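Local coordinates for p1 (PDB 6TY0), which suppresses RNA silencing in the host plant for rice yellow mottle virus; this is its zinc-binding N-terminal part, probably contributing to RNA binding, at residues 32-35 with 36-39. Sequence-based numbering, arbitrary orientation.
Sequences HSQT and WDVD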
ATOM      1  N   HIS A  32      -4.156  -2.679  -0.817  1.00 31.46           N
ATOM      2  CA  HIS A  32      -4.986  -1.758  -0.096  1.00 33.79           C
ATOM      3  C   HIS A  32      -5.609  -2.421   1.136  1.00 33.77           C
ATOM      4  O   HIS A  32      -5.636  -3.630   1.252  1.00 31.91           O
ATOM      5  CB  HIS A  32      -6.065  -1.220  -1.032  1.00 32.48           C
ATOM      6  CG  HIS A  32      -7.061  -2.233  -1.475  1.00 34.16           C
ATOM      7  ND1 HIS A  32      -8.073  -2.694  -0.652  1.00 35.56           N
ATOM      8  CD2 HIS A  32      -7.263  -2.811  -2.679  1.00 37.23           C
ATOM      9  CE1 HIS A  32      -8.856  -3.511  -1.339  1.00 38.12           C
ATOM     10  NE2 HIS A  32      -8.371  -3.621  -2.563  1.00 35.18           N
ATOM     11  N   SER A  33      -6.118  -1.590   2.019  1.00 33.88           N
ATOM     12  CA  SER A  33      -6.682  -1.992   3.283  1.00 35.20           C
ATOM     13  C   SER A  33      -8.129  -2.340   3.146  1.00 36.34           C
ATOM     14  O   SER A  33      -8.732  -2.274   2.061  1.00 33.07           O
ATOM     15  CB  SER A  33      -6.507  -0.849   4.307  1.00 36.53           C
ATOM     16  OG  SER A  33      -7.395   0.216   4.006  1.00 35.61           O
ATOM     17  N   GLN A  34      -8.701  -2.690   4.292  1.00 37.54           N
ATOM     18  CA  GLN A  34     -10.095  -3.108   4.396  1.00 39.50           C
ATOM     19  C   GLN A  34     -11.070  -2.011   3.994  1.00 34.21           C
ATOM     20  O   GLN A  34     -12.157  -2.301   3.513  1.00 35.84           O
ATOM     21  CB  GLN A  34     -10.376  -3.546   5.847  1.00 43.25           C
ATOM     22  CG  GLN A  34      -9.597  -4.795   6.284  1.00 45.93           C
ATOM     23  CD  GLN A  34      -8.097  -4.626   6.620  1.00 52.38           C
ATOM     24  OE1 GLN A  34      -7.520  -3.519   6.678  1.00 46.91           O
ATOM     25  NE2 GLN A  34      -7.450  -5.776   6.848  1.00 52.70           N
ATOM     26  N   THR A  35     -10.680  -0.753   4.198  1.00 35.67           N
ATOM     27  CA  THR A  35     -11.492   0.381   3.791  1.00 35.91           C
ATOM     28  C   THR A  35     -12.013   0.227   2.349  1.00 37.02           C
ATOM     29  O   THR A  35     -13.148   0.605   2.062  1.00 34.28           O
ATOM     30  CB  THR A  35     -10.733   1.679   4.045  1.00 40.58           C
ATOM     31  OG1 THR A  35     -10.415   1.726   5.427  1.00 40.26           O
ATOM     32  CG2 THR A  35     -11.523   2.942   3.664  1.00 39.60           C
ATOM     33  N   TRP A  36     -11.223  -0.397   1.475  1.00 34.16           N
ATOM     34  CA  TRP A  36     -11.516  -0.415   0.039  1.00 32.28           C
ATOM     35  C   TRP A  36     -11.922  -1.793  -0.486  1.00 36.37           C
ATOM     36  O   TRP A  36     -11.977  -2.009  -1.709  1.00 34.90           O
ATOM     37  CB  TRP A  36     -10.307   0.133  -0.718  1.00 32.94           C
ATOM     38  CG  TRP A  36      -9.858   1.408  -0.149  1.00 30.03           C
ATOM     39  CD1 TRP A  36      -8.768   1.602   0.628  1.00 30.58           C
ATOM     40  CD2 TRP A  36     -10.536   2.654  -0.214  1.00 29.78           C
ATOM     41  NE1 TRP A  36      -8.695   2.893   1.001  1.00 29.53           N
ATOM     42  CE2 TRP A  36      -9.774   3.571   0.509  1.00 29.36           C
ATOM     43  CE3 TRP A  36     -11.714   3.092  -0.835  1.00 32.82           C
ATOM     44  CZ2 TRP A  36     -10.132   4.902   0.643  1.00 29.37           C
ATOM     45  CZ3 TRP A  36     -12.064   4.417  -0.702  1.00 32.02           C
ATOM     46  CH2 TRP A  36     -11.283   5.300   0.028  1.00 33.46           C
ATOM     47  N   ASP A  37     -12.220  -2.713   0.443  1.00 36.91           N
ATOM     48  CA  ASP A  37     -12.857  -3.998   0.108  1.00 38.87           C
ATOM     49  C   ASP A  37     -14.352  -3.822  -0.151  1.00 42.80           C
ATOM     50  O   ASP A  37     -15.185  -4.124   0.710  1.00 42.11           O
ATOM     51  CB  ASP A  37     -12.682  -4.989   1.262  1.00 43.27           C
ATOM     52  CG  ASP A  37     -11.246  -5.470   1.406  1.00 49.72           C
ATOM     53  OD1 ASP A  37     -10.540  -5.589   0.378  1.00 48.98           O
ATOM     54  OD2 ASP A  37     -10.819  -5.723   2.556  1.00 53.85           O
ATOM     55  N   VAL A  38     -14.684  -3.307  -1.326  1.00 43.52           N
ATOM     56  CA  VAL A  38     -16.061  -3.063  -1.728  1.00 43.45           C
ATOM     57  C   VAL A  38     -16.193  -3.532  -3.166  1.00 43.91           C
ATOM     58  O   VAL A  38     -15.170  -3.623  -3.848  1.00 39.98           O
ATOM     59  CB  VAL A  38     -16.436  -1.570  -1.599  1.00 45.04           C
ATOM     60  CG1 VAL A  38     -16.406  -1.141  -0.151  1.00 42.15           C
ATOM     61  CG2 VAL A  38     -15.506  -0.690  -2.433  1.00 44.04           C
ATOM     62  N   ASP A  39     -17.421  -3.818  -3.622  1.00 46.10           N
ATOM     63  CA  ASP A  39     -17.665  -4.480  -4.930  1.00 48.84           C
ATOM     64  C   ASP A  39     -17.111  -3.714  -6.121  1.00 47.59           C
ATOM     65  O   ASP A  39     -16.651  -4.318  -7.076  1.00 51.18           O
ATOM     66  CB  ASP A  39     -19.173  -4.686  -5.199  1.00 52.05           C
ATOM     67  CG  ASP A  39     -19.745  -5.903  -4.495  1.00 63.69           C
ATOM     68  OD1 ASP A  39     -19.256  -6.293  -3.407  1.00 70.25           O
ATOM     69  OD2 ASP A  39     -20.707  -6.479  -5.038  1.00 75.58           O
TER
HETATM   70  O   HOH W   1      -7.755  -5.311   2.885  1.00 55.00           O
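Ser33 O accepts a hydrogen bond from Trp36 N at 3.2 Å, and Gln34 O accepts one from Asp37 N at 3.1 Å. These two successive i to i+3 bonds make two overlapping turns, a short 3-10 segment. Asp37 then centres an inverse gamma turn, closed by a weak bond from Val38 N to Trp36 O.

The His32 ring lies beside the turn, edge-on to Ser33 O and Asp37 OD1. Its chi1 of 67° sets CG between the backbone N and the carbonyl carbon. From there ND1 donates to Ser33 O at 2.8 Å, nearly straight and in the ring plane. Ser33 O is thus gripped twice, by His32 ND1 and Trp36 N from opposite faces of its plane. The bond from ND1 helps fix the rotation of the imidazole. CE1 meets Asp37 OD1 at the ring edge, 3.2 Å away, with ring and carboxylate planes 58° apart. ND1 also lies 3.6 Å from Trp36 CB.

Thr35 and Trp36 run side by side. Thr35 CG2, anti to its own N (chi1 -58° for OG1), lies over one face of the indole, 3.9 Å from the centroid of the five-membered ring. This is a CH-pi contact. Water 1 donates to Asp37 OD2 and His32 O, tying the carboxylate to the end of strand 26-32. Asp37 OD1 is held by Thr2 OG1.

The turn follows strand 26-32 in the loop leading to strand 45-51. Trp36 and His32 pack on Phe62 of strand 54-64 and Tyr71 of strand 70-77. Thr35 and Trp36 touch Cys92, a ligand in the four-cysteine zinc site, while Gln34 NE2 bonds Glu75 in strand 70-77 of the second subunit.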